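Local coordinates for protein NANS (YJHS), A 9-O-acetyl N-acetylneuraminic acid esterase (Escherichia coli O157:H7 EDL933, PDB 3PT5) that probably hydrolyses the 9-O-acetyl group of 9-O-acetyl-N-acetylneuraminic acid, as an SGNH-clan esterase that lets the bacterium grow on this sialic acid, at residues Pro18-Val23 / Asp120-Leu125; Leu108-Lys113 / Arg325-Ile330; Gln54-Ala59 / Asp72-Thr77; Ser169-Ala174 / Arg216-Tyr221. All blocks are in the same frame, centred on the assembly; numbering follows the deposited sequence.

Contact 1. Residues Pro18-Val23 / Asp120-Leu125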
loop_
_atom_site.group_PDB
_atom_site.type_symbol
_atom_site.label_atom_id
_atom_site.label_comp_id
_atom_site.label_asym_id
_atom_site.label_seq_id
_atom_site.Cartn_x
_atom_site.Cartn_y
_atom_site.Cartn_z
ATOM N N PRO A 18 13.959 -18.147 2.898
ATOM C CA PRO A 18 14.722 -17.683 1.741
ATOM C C PRO A 18 16.146 -17.280 2.083
ATOM O O PRO A 18 16.443 -16.932 3.249
ATOM C CB PRO A 18 13.944 -16.431 1.288
ATOM C CG PRO A 18 12.556 -16.669 1.759
ATOM C CD PRO A 18 12.706 -17.383 3.083
ATOM N N ASP A 19 17.020 -17.284 1.069
ATOM C CA ASP A 19 18.380 -16.758 1.242
ATOM C C ASP A 19 18.385 -15.251 1.338
ATOM O O ASP A 19 19.253 -14.668 1.978
ATOM C CB ASP A 19 19.289 -17.129 0.072
ATOM C CG ASP A 19 19.782 -18.548 0.133
ATOM O OD1 ASP A 19 19.799 -19.138 1.244
ATOM O OD2 ASP A 19 20.200 -19.038 -0.930
ATOM N N TYR A 20 17.450 -14.616 0.637
ATOM C CA TYR A 20 17.376 -13.153 0.619
ATOM C C TYR A 20 16.032 -12.766 0.015
ATOM O O TYR A 20 15.267 -13.622 -0.415
ATOM C CB TYR A 20 18.541 -12.514 -0.195
ATOM C CG TYR A 20 18.452 -12.792 -1.679
ATOM C CD1 TYR A 20 17.848 -11.872 -2.547
ATOM C CD2 TYR A 20 18.937 -13.995 -2.225
ATOM C CE1 TYR A 20 17.701 -12.148 -3.915
ATOM C CE2 TYR A 20 18.811 -14.262 -3.578
ATOM C CZ TYR A 20 18.189 -13.331 -4.419
ATOM O OH TYR A 20 18.069 -13.599 -5.767
ATOM N N TYR A 21 15.756 -11.462 0.013
ATOM C CA TYR A 21 14.440 -10.927 -0.389
ATOM C C TYR A 21 14.569 -9.835 -1.437
ATOM O O TYR A 21 15.512 -9.054 -1.427
ATOM C CB TYR A 21 13.668 -10.343 0.807
ATOM C CG TYR A 21 13.250 -11.412 1.816
ATOM C CD1 TYR A 21 12.040 -12.056 1.667
ATOM C CD2 TYR A 21 14.075 -11.766 2.896
ATOM C CE1 TYR A 21 11.634 -13.036 2.537
ATOM C CE2 TYR A 21 13.664 -12.767 3.803
ATOM C CZ TYR A 21 12.436 -13.392 3.593
ATOM O OH TYR A 21 11.942 -14.394 4.401
ATOM N N TYR A 22 13.590 -9.808 -2.334
ATOM C CA TYR A 22 13.342 -8.657 -3.193
ATOM C C TYR A 22 12.385 -7.799 -2.378
ATOM O O TYR A 22 11.354 -8.274 -1.952
ATOM C CB TYR A 22 12.644 -9.084 -4.474
ATOM C CG TYR A 22 13.518 -9.727 -5.529
ATOM C CD1 TYR A 22 13.535 -9.228 -6.829
ATOM C CD2 TYR A 22 14.286 -10.843 -5.254
ATOM C CE1 TYR A 22 14.309 -9.819 -7.824
ATOM C CE2 TYR A 22 15.077 -11.440 -6.251
ATOM C CZ TYR A 22 15.083 -10.908 -7.534
ATOM O OH TYR A 22 15.860 -11.483 -8.532
ATOM N N VAL A 23 12.764 -6.553 -2.169
ATOM C CA VAL A 23 12.108 -5.646 -1.227
ATOM C C VAL A 23 11.264 -4.640 -2.020
ATOM O O VAL A 23 11.736 -4.053 -2.993
ATOM C CB VAL A 23 13.135 -4.916 -0.318
ATOM C CG1 VAL A 23 12.460 -3.823 0.494
ATOM C CG2 VAL A 23 13.869 -5.901 0.618
ATOM N N ASP A 120 14.213 -19.240 -7.061
ATOM C CA ASP A 120 13.652 -20.119 -6.012
ATOM C C ASP A 120 14.129 -19.832 -4.580
ATOM O O ASP A 120 13.441 -20.167 -3.628
ATOM C CB ASP A 120 13.954 -21.604 -6.302
ATOM C CG ASP A 120 13.080 -22.194 -7.385
ATOM O OD1 ASP A 120 12.045 -21.590 -7.771
ATOM O OD2 ASP A 120 13.422 -23.313 -7.839
ATOM N N ASN A 121 15.323 -19.268 -4.430
ATOM C CA ASN A 121 15.941 -19.091 -3.139
ATOM C C ASN A 121 15.712 -17.668 -2.598
ATOM O O ASN A 121 16.265 -17.270 -1.575
ATOM C CB ASN A 121 17.430 -19.444 -3.218
ATOM C CG ASN A 121 18.234 -18.448 -4.061
ATOM O OD1 ASN A 121 17.764 -17.947 -5.083
ATOM N ND2 ASN A 121 19.445 -18.164 -3.629
ATOM N N ALA A 122 14.857 -16.930 -3.304
ATOM C CA ALA A 122 14.473 -15.580 -2.901
ATOM C C ALA A 122 13.022 -15.521 -2.462
ATOM O O ALA A 122 12.175 -16.316 -2.916
ATOM C CB ALA A 122 14.693 -14.616 -4.060
ATOM N N GLY A 123 12.717 -14.581 -1.576
ATOM C CA GLY A 123 11.329 -14.301 -1.252
ATOM C C GLY A 123 11.035 -12.839 -1.580
ATOM O O GLY A 123 11.867 -12.153 -2.133
ATOM N N ILE A 124 9.842 -12.390 -1.215
ATOM C CA ILE A 124 9.427 -11.017 -1.418
ATOM C C ILE A 124 9.166 -10.446 -0.020
ATOM O O ILE A 124 8.517 -11.113 0.795
ATOM C CB ILE A 124 8.097 -10.910 -2.251
ATOM C CG1 ILE A 124 8.209 -11.503 -3.688
ATOM C CG2 ILE A 124 7.617 -9.461 -2.272
ATOM C CD1 ILE A 124 8.927 -10.612 -4.690
ATOM N N LEU A 125 9.675 -9.238 0.229
ATOM C CA LEU A 125 9.556 -8.562 1.528
ATOM C C LEU A 125 8.906 -7.224 1.292
ATOM O O LEU A 125 9.497 -6.334 0.699
ATOM C CB LEU A 125 10.913 -8.351 2.215
ATOM C CG LEU A 125 10.900 -7.621 3.570
ATOM C CD1 LEU A 125 10.026 -8.337 4.585
ATOM C CD2 LEU A 125 12.322 -7.420 4.100
HETATM O O HOH W 1 19.077 -16.064 -6.503
#
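N121 meets D19 through two separate groups. Its main-chain O accepts the N-H of D19 at 2.7 Å, and its side-chain ND2 donates to D19 OD2 at 2.9 Å in a nearly straight bond (164°). That bond lies close to the amide plane and reaches the carboxylate oxygen on its anti side, although the two flat groups stand almost perpendicular (89°). A chi1 of 68° sets the N121 amide between its own backbone N and carbonyl carbon. From there OD1 takes a hydrogen from a water that also bonds Y20 OH. The main-chain O and both polar side-chain atoms of N121 are thereby engaged in the loop that leads into the strand.

Further along, Y22 pairs with I124 and bonds the residues before and after it: Y22 N donates to G123 O, and Y22 O accepts L125 N at 2.9 Å. On the Y20-Y22 face, the A122 methyl sits over one face of the Y20 ring, with A122 CB 3.7 Å from Y20 CZ, and also touches Y22 CE2 at 3.9 Å.

L125 belongs to the opposite face. Its CB rests on Y21 CB (3.7 Å), while CD2 runs alongside V23 CG2 at 4.1 Å, the two side chains pointing the same way towards helix 162-176. I124 faces the other way, its CD1 near Y22 CB.

Parallel bridges Y21-G123, Y22-I124 and V23-L125 place the segments on two adjacent inner strands, as expected for the alpha/beta/alpha core of an SGNH hydrolase.

Contact 2. Residues Leu108-Lys113 / Arg325-Ile330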
loop_
_atom_site.group_PDB
_atom_site.type_symbol
_atom_site.label_atom_id
_atom_site.label_comp_id
_atom_site.label_asym_id
_atom_site.label_seq_id
_atom_site.Cartn_x
_atom_site.Cartn_y
_atom_site.Cartn_z
ATOM N N LEU A 108 -0.392 -7.944 -0.738
ATOM C CA LEU A 108 -0.238 -9.397 -0.818
ATOM C C LEU A 108 -0.316 -9.899 -2.267
ATOM O O LEU A 108 0.442 -10.779 -2.668
ATOM C CB LEU A 108 -1.290 -10.108 0.041
ATOM C CG LEU A 108 -1.355 -11.640 -0.070
ATOM C CD1 LEU A 108 -0.007 -12.260 0.366
ATOM C CD2 LEU A 108 -2.483 -12.171 0.810
ATOM N N HIS A 109 -1.240 -9.331 -3.032
ATOM C CA HIS A 109 -1.514 -9.765 -4.400
ATOM C C HIS A 109 -0.458 -9.317 -5.373
ATOM O O HIS A 109 -0.130 -10.054 -6.302
ATOM C CB HIS A 109 -2.891 -9.265 -4.785
ATOM C CG HIS A 109 -3.898 -9.585 -3.745
ATOM N ND1 HIS A 109 -4.289 -8.669 -2.792
ATOM C CD2 HIS A 109 -4.484 -10.762 -3.402
ATOM C CE1 HIS A 109 -5.128 -9.251 -1.951
ATOM N NE2 HIS A 109 -5.264 -10.516 -2.299
ATOM N N ILE A 110 0.111 -8.141 -5.110
ATOM C CA ILE A 110 1.316 -7.701 -5.856
ATOM C C ILE A 110 2.439 -8.699 -5.633
ATOM O O ILE A 110 2.970 -9.265 -6.593
ATOM C CB ILE A 110 1.717 -6.272 -5.489
ATOM C CG1 ILE A 110 0.608 -5.345 -5.980
ATOM C CG2 ILE A 110 3.075 -5.918 -6.118
ATOM C CD1 ILE A 110 0.693 -3.906 -5.411
ATOM N N ALA A 111 2.728 -8.981 -4.364
ATOM C CA ALA A 111 3.747 -9.936 -3.995
ATOM C C ALA A 111 3.512 -11.326 -4.617
ATOM O O ALA A 111 4.462 -11.918 -5.166
ATOM C CB ALA A 111 3.843 -10.008 -2.476
ATOM N N ARG A 112 2.289 -11.850 -4.534
ATOM C CA ARG A 112 2.007 -13.178 -5.070
ATOM C C ARG A 112 2.211 -13.187 -6.575
ATOM O O ARG A 112 2.756 -14.140 -7.113
ATOM C CB ARG A 112 0.599 -13.664 -4.703
ATOM C CG ARG A 112 0.220 -14.983 -5.395
ATOM C CD ARG A 112 -1.203 -15.408 -5.041
ATOM N NE ARG A 112 -1.170 -16.444 -4.013
ATOM C CZ ARG A 112 -1.093 -16.217 -2.708
ATOM N NH1 ARG A 112 -1.077 -14.972 -2.238
ATOM N NH2 ARG A 112 -1.044 -17.250 -1.876
ATOM N N LYS A 113 1.830 -12.099 -7.244
ATOM C CA LYS A 113 1.958 -12.062 -8.709
ATOM C C LYS A 113 3.399 -11.861 -9.197
ATOM O O LYS A 113 3.724 -12.231 -10.327
ATOM C CB LYS A 113 0.986 -11.043 -9.321
ATOM C CG LYS A 113 -0.469 -11.491 -9.182
ATOM C CD LYS A 113 -1.456 -10.365 -9.563
ATOM C CE LYS A 113 -2.911 -10.799 -9.278
ATOM N NZ LYS A 113 -3.828 -9.737 -9.746
ATOM N N ARG A 325 -1.789 -4.313 -12.484
ATOM C CA ARG A 325 -1.176 -3.177 -13.187
ATOM C C ARG A 325 0.146 -2.797 -12.519
ATOM O O ARG A 325 1.124 -2.436 -13.203
ATOM C CB ARG A 325 -2.157 -2.001 -13.254
ATOM C CG ARG A 325 -3.295 -2.221 -14.218
ATOM C CD ARG A 325 -2.787 -2.208 -15.690
ATOM N NE ARG A 325 -2.739 -0.849 -16.243
ATOM C CZ ARG A 325 -2.089 -0.464 -17.352
ATOM N NH1 ARG A 325 -1.328 -1.301 -18.037
ATOM N NH2 ARG A 325 -2.171 0.805 -17.747
ATOM N N PHE A 326 0.207 -2.877 -11.190
ATOM C CA PHE A 326 1.507 -2.661 -10.532
ATOM C C PHE A 326 2.535 -3.677 -10.952
ATOM O O PHE A 326 3.667 -3.299 -11.232
ATOM C CB PHE A 326 1.388 -2.676 -9.005
ATOM C CG PHE A 326 0.989 -1.341 -8.439
ATOM C CD1 PHE A 326 -0.330 -1.096 -8.059
ATOM C CD2 PHE A 326 1.937 -0.329 -8.305
ATOM C CE1 PHE A 326 -0.713 0.160 -7.572
ATOM C CE2 PHE A 326 1.554 0.929 -7.812
ATOM C CZ PHE A 326 0.228 1.165 -7.465
ATOM N N VAL A 327 2.152 -4.960 -10.958
ATOM C CA VAL A 327 3.090 -6.010 -11.318
ATOM C C VAL A 327 3.564 -5.830 -12.774
ATOM O O VAL A 327 4.752 -5.979 -13.053
ATOM C CB VAL A 327 2.525 -7.422 -11.028
ATOM C CG1 VAL A 327 3.409 -8.517 -11.617
ATOM C CG2 VAL A 327 2.350 -7.579 -9.482
ATOM N N GLU A 328 2.655 -5.505 -13.683
ATOM C CA GLU A 328 3.058 -5.224 -15.076
ATOM C C GLU A 328 4.121 -4.096 -15.099
ATOM O O GLU A 328 5.132 -4.182 -15.816
ATOM C CB GLU A 328 1.858 -4.772 -15.903
ATOM C CG GLU A 328 0.776 -5.798 -16.192
ATOM C CD GLU A 328 -0.520 -5.106 -16.671
ATOM O OE1 GLU A 328 -0.406 -4.044 -17.347
ATOM O OE2 GLU A 328 -1.642 -5.600 -16.346
ATOM N N ALA A 329 3.876 -3.024 -14.342
ATOM C CA ALA A 329 4.801 -1.889 -14.317
ATOM C C ALA A 329 6.159 -2.202 -13.700
ATOM O O ALA A 329 7.209 -1.723 -14.178
ATOM C CB ALA A 329 4.147 -0.669 -13.656
ATOM N N ILE A 330 6.144 -2.989 -12.631
ATOM C CA ILE A 330 7.374 -3.338 -11.950
ATOM C C ILE A 330 8.245 -4.269 -12.828
ATOM O O ILE A 330 9.430 -4.033 -12.992
ATOM C CB ILE A 330 7.039 -4.019 -10.605
ATOM C CG1 ILE A 330 6.407 -3.010 -9.638
ATOM C CG2 ILE A 330 8.295 -4.677 -10.021
ATOM C CD1 ILE A 330 5.695 -3.741 -8.443
#
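I110 reaches from helix 107-114 into the surface of helix 315-335, and its atoms meet three different residues there. CB itself stands back, 4.2 Å from V327 CG2. At the branch the two arms diverge: CG2 touches V327 CG2 at 3.8 Å and I330 CD1 at 4.1 Å, whereas CG1 heads for F326. The chi2 of 167° extends that arm, so the terminal CD1 settles 3.9 Å from F326 CB and close to the root of the phenyl ring. The I110 and V327 side chains run antiparallel, alongside one another; I330 lies across I110.

V327 answers from the other helix. Its CG2 lies 3.4 Å from I110 O and 3.7 Å from K113 CB, between two residues three apart on one side of their helix. The short helical axes approach to 9.3 Å at 46°. Beyond the contact, F326 and I330 continue onto strands 182-189 and 233-236.

K113 touches through its inner end; its extended chain carries NZ to D324, R319 O and S323 OG of the same partner helix. Aliphatic carbons, the near side of the F326 ring and backbone carbonyl oxygens do the touching, which implies cohesion by apolar packing, supplemented by this ionic tie just outside.

Contact 3. Residues Gln54-Ala59 / Asp72-Thr77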
loop_
_atom_site.group_PDB
_atom_site.type_symbol
_atom_site.label_atom_id
_atom_site.label_comp_id
_atom_site.label_asym_id
_atom_site.label_seq_id
_atom_site.Cartn_x
_atom_site.Cartn_y
_atom_site.Cartn_z
ATOM N N GLN A 54 6.509 -9.462 5.401
ATOM C CA GLN A 54 6.427 -8.020 5.594
ATOM C C GLN A 54 7.213 -7.651 6.823
ATOM O O GLN A 54 7.522 -8.513 7.640
ATOM C CB GLN A 54 4.965 -7.551 5.712
ATOM C CG GLN A 54 4.240 -8.070 7.007
ATOM C CD GLN A 54 2.809 -7.624 7.095
ATOM O OE1 GLN A 54 2.518 -6.430 6.932
ATOM N NE2 GLN A 54 1.886 -8.574 7.363
ATOM N N LEU A 55 7.545 -6.377 6.951
ATOM C CA LEU A 55 8.105 -5.870 8.198
ATOM C C LEU A 55 6.990 -5.545 9.170
ATOM O O LEU A 55 6.123 -4.731 8.879
ATOM C CB LEU A 55 8.990 -4.646 7.969
ATOM C CG LEU A 55 10.341 -4.753 7.251
ATOM C CD1 LEU A 55 11.073 -3.439 7.428
ATOM C CD2 LEU A 55 11.209 -5.867 7.793
ATOM N N ALA A 56 7.029 -6.184 10.341
ATOM C CA ALA A 56 5.974 -6.004 11.356
ATOM C C ALA A 56 5.926 -4.609 11.958
ATOM O O ALA A 56 6.895 -3.873 11.948
ATOM C CB ALA A 56 6.138 -7.020 12.491
ATOM N N ARG A 57 4.765 -4.283 12.530
ATOM C CA ARG A 57 4.546 -3.015 13.206
ATOM C C ARG A 57 3.776 -3.239 14.499
ATOM O O ARG A 57 4.150 -2.674 15.536
ATOM C CB ARG A 57 3.778 -2.024 12.320
ATOM C CG ARG A 57 3.666 -0.630 12.945
ATOM C CD ARG A 57 2.891 0.368 12.071
ATOM N NE ARG A 57 3.428 0.471 10.713
ATOM C CZ ARG A 57 4.380 1.323 10.356
ATOM N NH1 ARG A 57 4.818 1.368 9.101
ATOM N NH2 ARG A 57 4.881 2.165 11.252
ATOM N N PHE A 58 2.713 -4.039 14.430
ATOM C CA PHE A 58 1.764 -4.151 15.545
ATOM C C PHE A 58 2.357 -5.089 16.589
ATOM O O PHE A 58 3.409 -5.696 16.370
ATOM C CB PHE A 58 0.411 -4.677 15.058
ATOM C CG PHE A 58 -0.132 -3.941 13.828
ATOM C CD1 PHE A 58 0.042 -2.561 13.667
ATOM C CD2 PHE A 58 -0.831 -4.638 12.853
ATOM C CE1 PHE A 58 -0.451 -1.916 12.535
ATOM C CE2 PHE A 58 -1.335 -3.995 11.736
ATOM C CZ PHE A 58 -1.143 -2.648 11.578
ATOM N N ALA A 59 1.674 -5.220 17.723
ATOM C CA ALA A 59 2.176 -6.045 18.810
ATOM C C ALA A 59 1.944 -7.539 18.550
ATOM O O ALA A 59 2.562 -8.412 19.195
ATOM C CB ALA A 59 1.528 -5.582 20.115
ATOM N N ASP A 72 10.182 -6.937 12.695
ATOM C CA ASP A 72 10.333 -8.371 12.571
ATOM C C ASP A 72 9.881 -8.779 11.164
ATOM O O ASP A 72 8.931 -8.212 10.611
ATOM C CB ASP A 72 9.486 -9.106 13.601
ATOM C CG ASP A 72 10.152 -9.217 14.951
ATOM O OD1 ASP A 72 11.245 -8.631 15.154
ATOM O OD2 ASP A 72 9.554 -9.921 15.802
ATOM N N ILE A 73 10.550 -9.773 10.599
ATOM C CA ILE A 73 10.036 -10.449 9.416
ATOM C C ILE A 73 8.873 -11.368 9.818
ATOM O O ILE A 73 9.040 -12.313 10.629
ATOM C CB ILE A 73 11.167 -11.236 8.702
ATOM C CG1 ILE A 73 12.190 -10.243 8.122
ATOM C CG2 ILE A 73 10.592 -12.136 7.606
ATOM C CD1 ILE A 73 13.194 -10.868 7.154
ATOM N N ILE A 74 7.697 -11.107 9.251
ATOM C CA ILE A 74 6.507 -11.904 9.527
ATOM C C ILE A 74 5.736 -12.174 8.215
ATOM O O ILE A 74 6.002 -11.549 7.192
ATOM C CB ILE A 74 5.589 -11.228 10.597
ATOM C CG1 ILE A 74 5.024 -9.913 10.057
ATOM C CG2 ILE A 74 6.357 -11.024 11.900
ATOM C CD1 ILE A 74 3.819 -9.354 10.863
ATOM N N PRO A 75 4.792 -13.119 8.241
ATOM C CA PRO A 75 4.008 -13.349 7.024
ATOM C C PRO A 75 3.242 -12.111 6.561
ATOM O O PRO A 75 2.699 -11.356 7.373
ATOM C CB PRO A 75 3.028 -14.441 7.421
ATOM C CG PRO A 75 3.710 -15.174 8.587
ATOM C CD PRO A 75 4.429 -14.054 9.326
ATOM N N LEU A 76 3.213 -11.910 5.245
ATOM C CA LEU A 76 2.362 -10.846 4.694
ATOM C C LEU A 76 0.978 -11.414 4.484
ATOM O O LEU A 76 0.835 -12.521 3.979
ATOM C CB LEU A 76 2.921 -10.325 3.380
ATOM C CG LEU A 76 2.019 -9.378 2.588
ATOM C CD1 LEU A 76 1.756 -8.081 3.307
ATOM C CD2 LEU A 76 2.688 -9.123 1.221
ATOM N N THR A 77 -0.044 -10.655 4.881
ATOM C CA THR A 77 -1.417 -11.143 4.737
ATOM C C THR A 77 -2.249 -10.101 4.004
ATOM O O THR A 77 -1.713 -9.102 3.522
ATOM C CB THR A 77 -2.091 -11.540 6.092
ATOM O OG1 THR A 77 -2.455 -10.370 6.846
ATOM C CG2 THR A 77 -1.123 -12.386 6.946
HETATM O O HOH W 2 -0.702 -9.029 8.384
#
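Two similar first torsions, chi1 67° at Q54 and 65° at I74, turn the side chains of this cross-strand pair over their own backbones, and Q54 CG meets I74 CG1 at 3.6 Å. From CG the glutamine runs extended beside the other strand, and its NE2 reaches past the pair to P75 O at 2.9 Å. The bond is straight (169°) and close to the amide plane. The second hydrogen of NE2 goes to a water at 2.8 Å, which also bonds T77 OG1, itself held by Y101 OH. H81 N donates to OE1 from outside, so the amide is gripped at both ends and its rotation is fixed. L76 lies crosswise to the glutamine, with CD1 4.0 Å from Q54 CD.

The main chain supplies the rest. Q54 N donates to I74 O at 2.8 Å and I74 N returns a bond to Q54 O, which defines a hydrogen-bonded antiparallel pair; L55 and I73 form the next, non-hydrogen-bonded one. Past the regular strand, A56 N still binds D72 O at 2.8 Å, and A56 CB packs on I74 CD1 at 3.7 Å.

Strand 73-75 is outermost in its sheet and runs against strands otherwise parallel to one another. With 52-55 it makes a long-looped beta hairpin that finishes one side of the central sheet.

Contact 4. Residues Ser169-Ala174 / Arg216-Tyr221; sequences SRTRAA and RDLKQY
The guanidinium of R172 binds the main-chain carbonyl of D217. Its NH2 donates to D217 O at 2.7 Å, arriving in the carbonyl plane on a lone pair, although the oxygen lies 27° out of the guanidinium plane and the N-H is bent (134°). NE makes a second, weak bond to the same oxygen at 3.2 Å. The D217 carboxylate is only a neighbour: OD1 is 4.2 Å from R172 NH2, beyond a salt bridge, and may add a mild electrostatic pull.

The arginine reaches this carbonyl with a chain extended from CG to NE, and the aliphatic part is packed on the way. R172 CG touches Y221 CE2 at 3.6 Å, where the tyrosine stands roughly square to the arginine chain, and L218 CD1 at 3.7 Å. L218 CD1 also meets T171 CG2, at 4.0 Å.

A second shell surrounds these groups. Y164, on the arginine's own helix, bonds D217 OD2 and adds a second polar tie between the helices. Y221 N binds L218 O at 2.9 Å, and V168 and V176 of helix 162-176 receive L218 and Y221. T171 turns its OG1 to L167 O and to T25 of strand 20-28, linking the helix with the sheet.

The contact joins neighbouring helices on one flank of the central sheet. Helix 203-218 is the connection between parallel, adjacent strands 182-189 and 233-236, the beta-alpha-beta crossover of such alpha/beta folds.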
loop_
_atom_site.group_PDB
_atom_site.type_symbol
_atom_site.label_atom_id
_atom_site.label_comp_id
_atom_site.label_asym_id
_atom_site.label_seq_id
_atom_site.Cartn_x
_atom_site.Cartn_y
_atom_site.Cartn_z
ATOM N N SER A 169 13.199 4.838 7.410
ATOM C CA SER A 169 13.739 3.958 8.431
ATOM C C SER A 169 13.384 2.494 8.198
ATOM O O SER A 169 14.262 1.617 8.327
ATOM C CB SER A 169 13.324 4.446 9.823
ATOM O OG SER A 169 12.827 3.375 10.607
ATOM N N ARG A 170 12.136 2.222 7.804
ATOM C CA ARG A 170 11.710 0.853 7.519
ATOM C C ARG A 170 12.303 0.304 6.218
ATOM O O ARG A 170 12.638 -0.862 6.152
ATOM C CB ARG A 170 10.184 0.751 7.493
ATOM C CG ARG A 170 9.628 0.700 8.863
ATOM C CD ARG A 170 8.175 0.983 8.902
ATOM N NE ARG A 170 7.268 -0.040 8.389
ATOM C CZ ARG A 170 6.961 -1.185 8.984
ATOM N NH1 ARG A 170 7.625 -1.624 10.063
ATOM N NH2 ARG A 170 6.021 -1.931 8.458
ATOM N N THR A 171 12.415 1.146 5.194
ATOM C CA THR A 171 13.043 0.713 3.942
ATOM C C THR A 171 14.510 0.360 4.174
ATOM O O THR A 171 14.996 -0.684 3.692
ATOM C CB THR A 171 12.895 1.777 2.844
ATOM O OG1 THR A 171 11.504 1.962 2.584
ATOM C CG2 THR A 171 13.586 1.342 1.534
ATOM N N ARG A 172 15.199 1.210 4.938
ATOM C CA ARG A 172 16.609 0.956 5.257
ATOM C C ARG A 172 16.731 -0.334 6.040
ATOM O O ARG A 172 17.605 -1.132 5.747
ATOM C CB ARG A 172 17.173 2.076 6.113
ATOM C CG ARG A 172 17.628 3.280 5.374
ATOM C CD ARG A 172 18.051 4.321 6.405
ATOM N NE ARG A 172 18.758 5.441 5.798
ATOM C CZ ARG A 172 18.770 6.681 6.281
ATOM N NH1 ARG A 172 18.102 6.983 7.393
ATOM N NH2 ARG A 172 19.464 7.623 5.645
ATOM N N ALA A 173 15.844 -0.545 7.017
ATOM C CA ALA A 173 15.879 -1.720 7.887
ATOM C C ALA A 173 15.733 -2.976 7.057
ATOM O O ALA A 173 16.370 -3.995 7.331
ATOM C CB ALA A 173 14.769 -1.663 8.951
ATOM N N ALA A 174 14.879 -2.899 6.036
ATOM C CA ALA A 174 14.644 -4.052 5.184
ATOM C C ALA A 174 15.901 -4.424 4.398
ATOM O O ALA A 174 16.187 -5.616 4.204
ATOM C CB ALA A 174 13.474 -3.781 4.242
ATOM N N ARG A 216 18.260 10.604 -1.553
ATOM C CA ARG A 216 19.478 11.007 -0.850
ATOM C C ARG A 216 19.708 10.061 0.327
ATOM O O ARG A 216 20.805 9.513 0.483
ATOM C CB ARG A 216 19.406 12.467 -0.365
ATOM C CG ARG A 216 19.476 13.505 -1.498
ATOM C CD ARG A 216 19.696 14.928 -0.979
ATOM N NE ARG A 216 18.546 15.436 -0.224
ATOM C CZ ARG A 216 17.510 16.085 -0.754
ATOM N NH1 ARG A 216 17.456 16.327 -2.058
ATOM N NH2 ARG A 216 16.527 16.503 0.031
ATOM N N ASP A 217 18.652 9.812 1.109
ATOM C CA ASP A 217 18.748 9.006 2.327
ATOM C C ASP A 217 19.008 7.502 2.118
ATOM O O ASP A 217 19.471 6.819 3.043
ATOM C CB ASP A 217 17.501 9.213 3.209
ATOM C CG ASP A 217 17.457 10.592 3.860
ATOM O OD1 ASP A 217 18.488 11.291 3.886
ATOM O OD2 ASP A 217 16.386 10.990 4.352
ATOM N N LEU A 218 18.728 6.992 0.918
ATOM C CA LEU A 218 18.895 5.571 0.614
ATOM C C LEU A 218 20.089 5.303 -0.304
ATOM O O LEU A 218 20.518 4.156 -0.446
ATOM C CB LEU A 218 17.612 4.995 -0.018
ATOM C CG LEU A 218 16.493 4.534 0.919
ATOM C CD1 LEU A 218 16.985 3.368 1.759
ATOM C CD2 LEU A 218 15.974 5.664 1.816
ATOM N N LYS A 219 20.640 6.370 -0.882
ATOM C CA LYS A 219 21.684 6.286 -1.907
ATOM C C LYS A 219 22.880 5.398 -1.533
ATOM O O LYS A 219 23.418 4.676 -2.383
ATOM C CB LYS A 219 22.182 7.686 -2.256
ATOM C CG LYS A 219 22.914 7.786 -3.592
ATOM C CD LYS A 219 23.490 9.171 -3.783
ATOM C CE LYS A 219 23.817 9.447 -5.249
ATOM N NZ LYS A 219 22.617 9.913 -6.005
ATOM N N GLN A 220 23.275 5.456 -0.264
ATOM C CA GLN A 220 24.425 4.708 0.246
ATOM C C GLN A 220 24.244 3.187 0.204
ATOM O O GLN A 220 25.213 2.435 0.387
ATOM C CB GLN A 220 24.754 5.157 1.667
ATOM C CG GLN A 220 23.691 4.829 2.698
ATOM C CD GLN A 220 24.150 5.146 4.108
ATOM O OE1 GLN A 220 25.155 5.837 4.305
ATOM N NE2 GLN A 220 23.419 4.641 5.098
ATOM N N TYR A 221 23.007 2.745 -0.020
ATOM C CA TYR A 221 22.698 1.318 -0.164
ATOM C C TYR A 221 22.690 0.938 -1.639
ATOM O O TYR A 221 22.057 -0.054 -2.024
ATOM C CB TYR A 221 21.352 0.967 0.480
ATOM C CG TYR A 221 21.277 1.264 1.956
ATOM C CD1 TYR A 221 21.646 0.310 2.902
ATOM C CD2 TYR A 221 20.836 2.504 2.410
ATOM C CE1 TYR A 221 21.587 0.588 4.267
ATOM C CE2 TYR A 221 20.781 2.791 3.765
ATOM C CZ TYR A 221 21.147 1.834 4.689
ATOM O OH TYR A 221 21.076 2.128 6.038
#

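Contacts 1 and 3 belong to the same sheet, where strands 122-130 and 52-55 are neighbours: L125 CD1 packs on Q54 C at 3.7 Å. Both rely on backbone hydrogen bonds, between parallel strands in contact 1 and antiparallel ones in contact 3. Contacts 2 and 4 are helix pairs on the two faces of that sheet. I124 of contact 1 meets A111 of contact 2, while V23 and L125 meet A174 of contact 4. Contacts 2 and 3 are buried, the first apolar, the second adding a glutamine amide. Contacts 1 and 4 are partly exposed, with polar links at D19 and N121 and an arginine-carbonyl bond respectively. R170 probably ties contact 4 to contact 3 through L55 O.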